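Local coordinates for protein transcriptional regulator, TetR family (Cytophaga hutchinsonii, PDB 3EUP) that probably represses or otherwise regulates transcription as a TetR-family factor, binding DNA through a helix-turn-helix domain and answering a ligand that is not identified, at residues R11-Q14 with F15-S19; L43-G46 with S47-N51; V73-A76 with K77-C81; L111-T114 with I115-D119; S134-K137 with N138-I142. All blocks are in the same frame, centred on the assembly; numbering follows the deposited sequence.

Contact 1 (R11-Q14 with F15-S19); sequences RTRQ and FIIES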
# COMPACT_ATOMS: atom_id res chain seq x y z
N ARG A 11 -25.58 -18.65 -10.01
CA ARG A 11 -24.72 -19.54 -9.24
C ARG A 11 -23.38 -19.77 -9.93
O ARG A 11 -22.33 -19.81 -9.27
CB ARG A 11 -25.42 -20.87 -8.95
CG ARG A 11 -26.52 -20.76 -7.94
CD ARG A 11 -27.21 -22.12 -7.72
NE ARG A 11 -27.79 -22.55 -8.97
CZ ARG A 11 -27.94 -23.81 -9.39
NH1 ARG A 11 -27.57 -24.84 -8.65
NH2 ARG A 11 -28.47 -24.02 -10.58
N THR A 12 -23.41 -19.91 -11.25
CA THR A 12 -22.18 -20.12 -11.99
C THR A 12 -21.33 -18.86 -11.90
O THR A 12 -20.10 -18.92 -11.65
CB THR A 12 -22.47 -20.50 -13.45
OG1 THR A 12 -23.30 -21.65 -13.46
CG2 THR A 12 -21.18 -20.82 -14.16
N ARG A 13 -21.99 -17.71 -12.06
CA ARG A 13 -21.36 -16.41 -11.93
C ARG A 13 -20.68 -16.24 -10.57
O ARG A 13 -19.54 -15.80 -10.50
CB ARG A 13 -22.40 -15.31 -12.15
CG ARG A 13 -21.84 -13.90 -12.05
CD ARG A 13 -22.83 -12.85 -12.52
NE ARG A 13 -22.22 -11.55 -12.48
CZ ARG A 13 -22.00 -10.86 -11.36
NH1 ARG A 13 -22.39 -11.33 -10.18
NH2 ARG A 13 -21.39 -9.69 -11.44
N GLN A 14 -21.38 -16.60 -9.51
CA GLN A 14 -20.84 -16.50 -8.17
C GLN A 14 -19.66 -17.46 -7.91
O GLN A 14 -18.67 -17.09 -7.28
CB GLN A 14 -21.95 -16.73 -7.13
CG GLN A 14 -21.51 -16.53 -5.69
CD GLN A 14 -21.00 -15.12 -5.41
OE1 GLN A 14 -21.40 -14.14 -6.07
NE2 GLN A 14 -20.09 -15.01 -4.43
N PHE A 15 -19.77 -18.68 -8.42
CA PHE A 15 -18.65 -19.60 -8.38
C PHE A 15 -17.42 -19.04 -9.10
O PHE A 15 -16.30 -19.23 -8.63
CB PHE A 15 -19.03 -20.97 -8.99
CG PHE A 15 -17.85 -21.88 -9.18
CD1 PHE A 15 -17.37 -22.65 -8.12
CD2 PHE A 15 -17.21 -21.96 -10.41
CE1 PHE A 15 -16.24 -23.48 -8.28
CE2 PHE A 15 -16.09 -22.79 -10.59
CZ PHE A 15 -15.60 -23.55 -9.51
N ILE A 16 -17.63 -18.41 -10.27
CA ILE A 16 -16.53 -17.83 -10.98
C ILE A 16 -15.88 -16.78 -10.10
O ILE A 16 -14.66 -16.73 -10.01
CB ILE A 16 -16.92 -17.13 -12.34
CG1 ILE A 16 -17.55 -18.07 -13.35
CG2 ILE A 16 -15.68 -16.52 -12.95
CD1 ILE A 16 -16.78 -19.26 -13.55
N ILE A 17 -16.69 -15.92 -9.48
CA ILE A 17 -16.17 -14.81 -8.66
C ILE A 17 -15.34 -15.38 -7.52
O ILE A 17 -14.18 -14.99 -7.32
CB ILE A 17 -17.28 -13.91 -8.12
CG1 ILE A 17 -17.94 -13.12 -9.27
CG2 ILE A 17 -16.71 -12.91 -7.10
CD1 ILE A 17 -19.32 -12.49 -8.93
N GLU A 18 -15.93 -16.35 -6.83
CA GLU A 18 -15.30 -16.98 -5.66
C GLU A 18 -13.98 -17.66 -6.00
O GLU A 18 -13.04 -17.55 -5.24
CB GLU A 18 -16.27 -17.98 -5.01
CG GLU A 18 -17.36 -17.23 -4.30
CD GLU A 18 -18.46 -18.05 -3.76
OE1 GLU A 18 -18.34 -19.32 -3.73
OE2 GLU A 18 -19.45 -17.39 -3.37
N SER A 19 -13.91 -18.32 -7.15
CA SER A 19 -12.75 -19.09 -7.55
C SER A 19 -11.63 -18.21 -8.01
O SER A 19 -10.45 -18.55 -7.85
CB SER A 19 -13.09 -20.00 -8.74
OG SER A 19 -14.04 -20.94 -8.34

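Contact 2 (L43-G46 with S47-N51); sequences LTKG and SIYGN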
# COMPACT_ATOMS: atom_id res chain seq x y z
N LEU A 43 -13.39 -24.40 -15.63
CA LEU A 43 -14.44 -24.17 -16.62
C LEU A 43 -13.83 -23.69 -17.89
O LEU A 43 -12.75 -23.13 -17.89
CB LEU A 43 -15.42 -23.08 -16.16
CG LEU A 43 -16.19 -23.32 -14.87
CD1 LEU A 43 -17.21 -22.22 -14.64
CD2 LEU A 43 -16.86 -24.63 -14.93
N THR A 44 -14.56 -23.84 -18.99
CA THR A 44 -14.06 -23.38 -20.29
C THR A 44 -14.17 -21.87 -20.40
O THR A 44 -14.95 -21.23 -19.71
CB THR A 44 -14.84 -23.98 -21.43
OG1 THR A 44 -16.22 -23.61 -21.29
CG2 THR A 44 -14.76 -25.50 -21.38
N LYS A 45 -13.37 -21.31 -21.30
CA LYS A 45 -13.46 -19.90 -21.66
C LYS A 45 -14.89 -19.50 -21.99
O LYS A 45 -15.32 -18.39 -21.69
CB LYS A 45 -12.57 -19.63 -22.88
CG LYS A 45 -12.69 -18.21 -23.41
CD LYS A 45 -11.69 -17.89 -24.53
CE LYS A 45 -12.30 -16.92 -25.56
NZ LYS A 45 -11.28 -16.20 -26.38
N GLY A 46 -15.60 -20.41 -22.65
CA GLY A 46 -17.00 -20.23 -22.99
C GLY A 46 -17.94 -20.08 -21.81
O GLY A 46 -18.84 -19.24 -21.84
N SER A 47 -17.75 -20.88 -20.76
CA SER A 47 -18.55 -20.73 -19.55
C SER A 47 -18.23 -19.42 -18.84
O SER A 47 -19.13 -18.71 -18.42
CB SER A 47 -18.33 -21.89 -18.58
OG SER A 47 -18.67 -23.09 -19.21
N ILE A 48 -16.96 -19.10 -18.69
CA ILE A 48 -16.57 -17.87 -18.03
C ILE A 48 -17.17 -16.66 -18.77
O ILE A 48 -17.90 -15.84 -18.19
CB ILE A 48 -15.06 -17.76 -17.96
CG1 ILE A 48 -14.49 -18.82 -17.01
CG2 ILE A 48 -14.65 -16.37 -17.50
CD1 ILE A 48 -12.98 -18.91 -17.01
N TYR A 49 -16.94 -16.57 -20.07
CA TYR A 49 -17.37 -15.37 -20.79
C TYR A 49 -18.82 -15.44 -21.27
O TYR A 49 -19.27 -14.57 -21.98
CB TYR A 49 -16.35 -14.96 -21.86
CG TYR A 49 -15.05 -14.49 -21.20
CD1 TYR A 49 -15.05 -13.54 -20.16
CD2 TYR A 49 -13.81 -15.01 -21.59
CE1 TYR A 49 -13.85 -13.11 -19.53
CE2 TYR A 49 -12.61 -14.59 -20.98
CZ TYR A 49 -12.63 -13.65 -19.95
OH TYR A 49 -11.44 -13.27 -19.36
N GLY A 50 -19.54 -16.46 -20.83
CA GLY A 50 -20.99 -16.48 -20.92
C GLY A 50 -21.65 -15.88 -19.69
O GLY A 50 -22.85 -15.67 -19.67
N ASN A 51 -20.86 -15.63 -18.65
CA ASN A 51 -21.35 -14.97 -17.43
C ASN A 51 -20.80 -13.55 -17.27
O ASN A 51 -21.37 -12.74 -16.55
CB ASN A 51 -20.96 -15.79 -16.21
CG ASN A 51 -21.74 -17.04 -16.11
OD1 ASN A 51 -22.88 -17.03 -15.63
ND2 ASN A 51 -21.18 -18.13 -16.61
O HOH W 1 -17.23 -25.36 -18.75

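Contact 3 (V73-A76 with K77-C81); sequences VLTA and KVQAC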
# COMPACT_ATOMS: atom_id res chain seq x y z
N VAL A 73 -16.28 -9.08 7.60
CA VAL A 73 -15.51 -9.48 8.77
C VAL A 73 -15.48 -8.34 9.75
O VAL A 73 -15.79 -8.53 10.93
CB VAL A 73 -14.09 -9.91 8.43
CG1 VAL A 73 -13.26 -10.07 9.69
CG2 VAL A 73 -14.09 -11.22 7.64
N LEU A 74 -15.17 -7.14 9.27
CA LEU A 74 -15.08 -5.97 10.13
C LEU A 74 -16.44 -5.72 10.81
O LEU A 74 -16.49 -5.42 12.01
CB LEU A 74 -14.63 -4.75 9.32
CG LEU A 74 -14.32 -3.40 10.00
CD1 LEU A 74 -13.74 -2.37 8.98
CD2 LEU A 74 -15.55 -2.77 10.69
N THR A 75 -17.52 -5.84 10.03
CA THR A 75 -18.90 -5.71 10.54
C THR A 75 -19.17 -6.72 11.66
O THR A 75 -19.70 -6.38 12.71
CB THR A 75 -19.98 -5.83 9.40
OG1 THR A 75 -19.87 -4.71 8.51
CG2 THR A 75 -21.41 -5.84 9.96
N ALA A 76 -18.76 -7.96 11.44
CA ALA A 76 -19.06 -9.01 12.39
C ALA A 76 -18.27 -8.78 13.68
O ALA A 76 -18.81 -8.93 14.76
CB ALA A 76 -18.80 -10.40 11.79
N LYS A 77 -17.02 -8.36 13.56
CA LYS A 77 -16.16 -8.09 14.72
C LYS A 77 -16.60 -6.83 15.48
O LYS A 77 -16.61 -6.82 16.70
CB LYS A 77 -14.70 -7.97 14.29
CG LYS A 77 -14.08 -9.33 14.01
CD LYS A 77 -12.61 -9.26 13.83
CE LYS A 77 -12.04 -10.66 13.80
NZ LYS A 77 -12.09 -11.23 15.15
N VAL A 78 -17.01 -5.80 14.75
CA VAL A 78 -17.51 -4.59 15.37
C VAL A 78 -18.81 -4.87 16.17
O VAL A 78 -18.93 -4.46 17.31
CB VAL A 78 -17.74 -3.49 14.30
CG1 VAL A 78 -18.60 -2.40 14.81
CG2 VAL A 78 -16.39 -2.92 13.86
N GLN A 79 -19.73 -5.63 15.60
CA GLN A 79 -20.99 -5.95 16.28
C GLN A 79 -20.80 -6.86 17.51
O GLN A 79 -21.72 -7.06 18.25
CB GLN A 79 -22.00 -6.59 15.29
CG GLN A 79 -22.48 -5.61 14.15
CD GLN A 79 -23.28 -6.30 13.00
OE1 GLN A 79 -23.52 -7.52 13.01
NE2 GLN A 79 -23.68 -5.51 12.02
N ALA A 80 -19.60 -7.40 17.72
CA ALA A 80 -19.32 -8.18 18.92
C ALA A 80 -18.65 -7.37 20.04
O ALA A 80 -18.45 -7.91 21.15
CB ALA A 80 -18.47 -9.38 18.57
N CYS A 81 -18.33 -6.10 19.78
CA CYS A 81 -17.67 -5.22 20.76
C CYS A 81 -18.65 -4.60 21.80
O CYS A 81 -19.81 -4.39 21.49
CB CYS A 81 -16.98 -4.06 20.04
SG CYS A 81 -15.59 -4.55 18.93

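Contact 4 (L111-T114 with I115-D119); sequences LNTT and IEADD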
# COMPACT_ATOMS: atom_id res chain seq x y z
N LEU A 111 -5.57 -2.01 -0.86
CA LEU A 111 -4.17 -1.76 -1.11
C LEU A 111 -3.77 -2.34 -2.45
O LEU A 111 -3.20 -1.67 -3.24
CB LEU A 111 -3.42 -2.40 0.05
CG LEU A 111 -1.98 -2.19 0.31
CD1 LEU A 111 -1.59 -0.70 0.43
CD2 LEU A 111 -1.65 -2.98 1.63
N ASN A 112 -4.13 -3.59 -2.74
CA ASN A 112 -3.66 -4.25 -3.92
C ASN A 112 -4.24 -3.67 -5.18
O ASN A 112 -3.55 -3.55 -6.23
CB ASN A 112 -3.98 -5.76 -3.90
CG ASN A 112 -3.36 -6.46 -2.70
OD1 ASN A 112 -2.52 -5.89 -1.97
ND2 ASN A 112 -3.83 -7.68 -2.44
N THR A 113 -5.51 -3.29 -5.11
CA THR A 113 -6.18 -2.72 -6.29
C THR A 113 -5.71 -1.28 -6.59
O THR A 113 -5.48 -0.89 -7.77
CB THR A 113 -7.73 -2.83 -6.17
OG1 THR A 113 -8.08 -4.21 -6.20
CG2 THR A 113 -8.47 -2.10 -7.30
N THR A 114 -5.55 -0.49 -5.54
CA THR A 114 -5.15 0.89 -5.71
C THR A 114 -3.78 0.97 -6.43
O THR A 114 -3.61 1.78 -7.32
CB THR A 114 -5.03 1.66 -4.34
OG1 THR A 114 -6.29 1.67 -3.68
CG2 THR A 114 -4.58 3.13 -4.58
N ILE A 115 -2.81 0.15 -6.03
CA ILE A 115 -1.46 0.25 -6.58
C ILE A 115 -1.48 -0.11 -8.07
O ILE A 115 -0.78 0.52 -8.90
CB ILE A 115 -0.50 -0.68 -5.78
CG1 ILE A 115 -0.54 -0.30 -4.31
CG2 ILE A 115 0.93 -0.57 -6.29
CD1 ILE A 115 -0.14 1.12 -4.02
N GLU A 116 -2.29 -1.08 -8.44
CA GLU A 116 -2.38 -1.42 -9.84
C GLU A 116 -3.16 -0.39 -10.68
O GLU A 116 -2.69 0.07 -11.76
CB GLU A 116 -3.00 -2.80 -10.02
CG GLU A 116 -2.81 -3.25 -11.49
CD GLU A 116 -3.33 -4.65 -11.83
OE1 GLU A 116 -4.06 -5.25 -10.98
OE2 GLU A 116 -3.01 -5.11 -12.98
N ALA A 117 -4.34 -0.04 -10.16
CA ALA A 117 -5.34 0.70 -10.92
C ALA A 117 -5.05 2.18 -10.95
O ALA A 117 -5.48 2.88 -11.92
CB ALA A 117 -6.73 0.46 -10.34
N ASP A 118 -4.34 2.69 -9.95
CA ASP A 118 -4.19 4.13 -9.82
C ASP A 118 -3.72 4.87 -11.08
O ASP A 118 -4.27 5.93 -11.43
CB ASP A 118 -3.38 4.59 -8.59
CG ASP A 118 -1.91 4.12 -8.59
OD1 ASP A 118 -1.45 3.29 -9.44
OD2 ASP A 118 -1.20 4.58 -7.64
N ASP A 119 -2.72 4.33 -11.77
CA ASP A 119 -2.23 4.93 -13.00
C ASP A 119 -2.50 4.09 -14.23
O ASP A 119 -1.91 4.34 -15.28
CB ASP A 119 -0.73 5.24 -12.87
CG ASP A 119 -0.47 6.29 -11.78
OD1 ASP A 119 -1.03 7.40 -11.93
OD2 ASP A 119 0.26 6.01 -10.80
O HOH W 2 -3.60 -5.55 -8.10

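Contact 5 (S134-K137 with N138-I142); sequences SWKK and NLVTI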
# COMPACT_ATOMS: atom_id res chain seq x y z
N SER A 134 -16.08 5.12 1.97
CA SER A 134 -17.11 4.44 2.77
C SER A 134 -16.59 3.92 4.11
O SER A 134 -17.33 3.93 5.10
CB SER A 134 -17.71 3.26 2.00
OG SER A 134 -18.44 3.78 0.91
N TRP A 135 -15.37 3.40 4.10
CA TRP A 135 -14.70 2.94 5.29
C TRP A 135 -14.52 4.15 6.20
O TRP A 135 -14.94 4.09 7.36
CB TRP A 135 -13.37 2.27 4.96
CG TRP A 135 -12.61 1.73 6.10
CD1 TRP A 135 -13.02 1.56 7.40
CD2 TRP A 135 -11.26 1.24 6.04
NE1 TRP A 135 -12.00 1.02 8.15
CE2 TRP A 135 -10.91 0.80 7.33
CE3 TRP A 135 -10.32 1.14 5.02
CZ2 TRP A 135 -9.64 0.27 7.62
CZ3 TRP A 135 -9.06 0.56 5.31
CH2 TRP A 135 -8.74 0.17 6.59
N LYS A 136 -13.98 5.25 5.66
CA LYS A 136 -13.84 6.51 6.42
C LYS A 136 -15.19 6.96 7.06
O LYS A 136 -15.22 7.34 8.24
CB LYS A 136 -13.20 7.62 5.57
CG LYS A 136 -13.17 9.04 6.19
CD LYS A 136 -14.57 9.72 6.15
CE LYS A 136 -14.58 11.23 6.44
NZ LYS A 136 -13.38 11.60 7.23
N LYS A 137 -16.27 6.88 6.30
CA LYS A 137 -17.58 7.34 6.78
C LYS A 137 -18.08 6.48 7.94
O LYS A 137 -18.65 6.98 8.90
CB LYS A 137 -18.61 7.40 5.64
CG LYS A 137 -18.88 8.83 5.14
CD LYS A 137 -19.38 8.91 3.64
CE LYS A 137 -18.39 8.27 2.64
NZ LYS A 137 -18.76 8.41 1.20
N ASN A 138 -17.87 5.18 7.84
CA ASN A 138 -18.17 4.28 8.93
C ASN A 138 -17.39 4.61 10.17
O ASN A 138 -17.93 4.60 11.26
CB ASN A 138 -17.92 2.84 8.54
CG ASN A 138 -18.95 2.32 7.56
OD1 ASN A 138 -18.62 1.62 6.61
ND2 ASN A 138 -20.21 2.64 7.81
N LEU A 139 -16.11 4.91 10.03
CA LEU A 139 -15.28 5.22 11.18
C LEU A 139 -15.76 6.49 11.86
O LEU A 139 -15.88 6.54 13.10
CB LEU A 139 -13.80 5.36 10.79
CG LEU A 139 -13.04 4.11 10.31
CD1 LEU A 139 -11.57 4.49 9.98
CD2 LEU A 139 -13.10 2.93 11.29
N VAL A 140 -16.02 7.54 11.07
CA VAL A 140 -16.60 8.77 11.58
C VAL A 140 -17.93 8.50 12.37
O VAL A 140 -18.12 9.00 13.48
CB VAL A 140 -16.79 9.82 10.46
CG1 VAL A 140 -15.44 10.17 9.81
CG2 VAL A 140 -17.69 9.33 9.39
N THR A 141 -18.79 7.65 11.84
CA THR A 141 -20.04 7.30 12.54
C THR A 141 -19.76 6.67 13.91
O THR A 141 -20.42 7.03 14.90
CB THR A 141 -20.86 6.33 11.72
OG1 THR A 141 -21.17 6.99 10.49
CG2 THR A 141 -22.17 5.93 12.43
N ILE A 142 -18.79 5.75 13.97
CA ILE A 142 -18.38 5.14 15.24
C ILE A 142 -17.80 6.18 16.21
O ILE A 142 -18.19 6.23 17.39
CB ILE A 142 -17.40 3.99 15.03
CG1 ILE A 142 -18.13 2.79 14.40
CG2 ILE A 142 -16.76 3.59 16.36
CD1 ILE A 142 -17.20 1.68 13.84

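Contact 1 (R11-Q14 with F15-S19)
Gln14 and Glu18 face each other one turn apart on helix 10-31, the first long helix of what is, by family, the DNA-binding domain of a TetR-type regulator. Gln14 NE2 donates to Glu18 OE2 over 2.7 Å, and the N-H points almost straight at the oxygen (167°). The carboxylate oxygen lies practically in the plane of the amide, whereas the amide meets OE2 on its anti side and somewhat out of the carboxylate plane; the two flat groups are turned 71° against each other. The glutamine gets there by bending at its second torsion, while the glutamate runs extended beyond CG. With an alanine here instead of Gln14, this Glu18 oxygen is likely to lose its N-H mate and the carboxylate to swing more freely. Such i to i+4 pairing is superimposed on ordinary helix geometry: Phe15, Ile16, Ile17 and Glu18 donate their backbone N-H groups to Arg11, Thr12, Arg13 and Gln14 in turn. Next to the polar pair, CD1 of Ile17 sits over one face of the Arg13 guanidinium, 3.5 Å from NH1. Ile17 also turns inward onto Ala61 and Tyr65 of helix 55-78, and Tyr65 touches the side chains of Gln14 and Glu18 as well. On another flank, CG1 of Ile16 stands beside its own backbone N and reaches to 3.2 Å from Thr12 O. Phe15 O takes two bonds from Ser19, one from OG (2.8 Å) and one from N (3.0 Å), arriving from opposite faces of the carbonyl plane, and the same hydroxyl oxygen lies above a face of the Phe15 ring toward its rim.

Contact 2 (L43-G46 with S47-N51)
From Leu43 and Thr44, both extended, the chain drops into helical geometry at Lys45, so that Thr44 O receives Ile48 N at 3.1 Å in a nearly straight bond (172°). One residue on, Tyr49 N donates to Lys45 O over 2.9 Å. Thr44 holds the N-cap of this short helix: its OG1 accepts from Ser47 N, a backbone N-H of the first turn, at 3.2 Å. The hydroxyl can do this because its first torsion (59°) sets OG1 between the backbone N and the carbonyl carbon, facing the start of the helix. A full capping box would return a bond from the Ser47 side chain to Thr44 N; here a water bridges that gap, accepting from Thr44 N and lying 2.7 Å from Ser47 OG. Below the cap, Leu43 brings CB against Ser47 CB at 4.0 Å, with CD1 almost as near. The aliphatic part of Lys45 passes at a slant by the Tyr49 ring, CG to CD2 3.8 Å, and CG2 of Ile48 lies over the centre of one face of that ring. Past the helix the chain is gathered in by Asn51, whose ND2 donates to Ser47 O (2.8 Å) and also to Ser7 O. The position matches the recognition helix of a TetR-type helix-turn-helix. Ile48 is packed onto Leu37 and Thr41 of the preceding helix 34-41, while Tyr49 spans from Leu37 to Lys55 and Val58 at the start of helix 55-78.

Contact 3 (V73-A76 with K77-C81)
Val73 O accepts Lys77 N at 2.9 Å, and the aliphatic arm of Lys77 leans over the same carbonyl; its CD comes near Val73 CG1 before the amino end goes off to a weak bond with Ser93. Leu74 repeats the backbone pattern with Val78 N (2.8 Å), and its side chain runs alongside that of Val78, both pointing the same way. Methyl meets methyl closely here, Leu74 CD2 to Val78 CG2 at 3.3 Å, tighter than carbons usually pack. Val78 CG2 stands beside its own backbone N (CG1 opposite that N, chi1 163°), which turns it both to this methyl and to Leu74 O, 3.1 Å away. Thr75 receives Gln79 N on its carbonyl, and its CG2 lies against the glutamine amide, 3.1 Å from NE2. Its hydroxyl looks backward instead, to Lys71 O. The chain then passes into a type I turn from Val78 to Cys81, closed by Cys81 N on Val78 O. With backbone bonds and methyl contacts doing the joining, this last stretch of helix 55-78 is held by its main chain and by an apolar flank, Leu74 and Val78, that faces helices 91-96 and 84-88.

Contact 4 (L111-T114 with I115-D119)
Thr113 and Thr114 offer their carbonyls to the next turn, Thr113 O taking Ala117 N at 2.8 Å and Thr114 O taking Asp118 N at 2.9 Å, the second bond more bent (144°). A water joins Asn112 O (2.7 Å) to Glu116 OE1 (2.9 Å), donating to both. The extended Glu116 side chain then continues to Leu29 N and Ala30 N, one oxygen to each. Asp118 has CG between its backbone N and carbonyl carbon (chi1 63°), which folds the carboxylate back over Thr114 O, with CG 3.2 Å from that oxygen. Its OD2 forms a salt bridge with Arg177 of the second subunit, and Asp119 OD2, from a second acid, meets the same guanidinium. Farther out, Ile115 N makes a weak bond to Leu111 O, on which Ile115 CG1 also rests at 3.2 Å; Ile115 and Leu111 both pack across the dimer interface, Ile115 on Asn112 and Leu111 on Ile115 of the second subunit. Thr113 CG2 approaches Ala117 CB at 4.3 Å, beside Leu124. The Asp118 carboxylate, close to the carbonyls of Thr114 and Ile115, would probably be unfavourable alone; Arg177 of the second subunit is likely to offset its charge, in a salt bridge that ties the end of this helix to the dimer interface.

Contact 5 (S134-K137 with N138-I142)
Trp135 and Leu139 form a side-by-side, one-turn contact within helix 122-148, a long helix of the C-terminal domain, on the flank turned toward helices 84-88 and 158-179. Both side chains point the same way, and the isobutyl group lies against the pyrrole part of the indole: Leu139 CG is 3.9 Å from Trp135 CD1, and Leu139 CD2 is 3.8 Å from Trp135 NE1. Leu139 CG stands beside its own backbone N (chi1 -67°), which tips the branch back toward the preceding turn. The indole is held at its polar corner too, because NE1 donates to Tyr91 OH. Shortening Leu139 to an alanine is likely to open a gap beside the indole and to weaken the packing on Leu88 and Met165. On a second side of the helix, Lys136 bends at its second torsion (-76°) and crosses Val140 at a slant, with CD, CE and NZ passing Val140 CG1, CE at 3.6 Å; the chain also rests on Thr159 and Phe163. Backbone bonds run beneath both pairs, Leu139 N to Trp135 O at 3.0 Å and Val140 N to Lys136 O at 2.9 Å, the latter nearly straight (174°). Asn138 N likewise serves Ser134 O. Trp135 and Leu139 thus make a one-turn pair on the face that helix 122-148 turns to helices 158-179 and 84-88, consistent with the all-helical C-terminal domain of TetR-family regulators.

In the fold
Followed from the N terminus, the five contacts come strictly in series: each joins adjoining turns of chain, so none closes a long loop, and none nests within or crosses another. Contacts 1 and 2 lie in the putative DNA-binding part and meet directly, Ile16 CD1 against Leu43 CD1 at 3.2 Å, tying helix 10-31 to the cap of helix 45-48. Helix 55-78 then runs away to contact 3, whose centre is about 36 Å from that of contact 2. There Leu74 CD1 touches Trp135 NE1 of contact 5 at 3.9 Å, bringing the connecting helix against helix 122-148. Contact 4, with nearest atoms about 8 Å from contact 5, faces the second subunit.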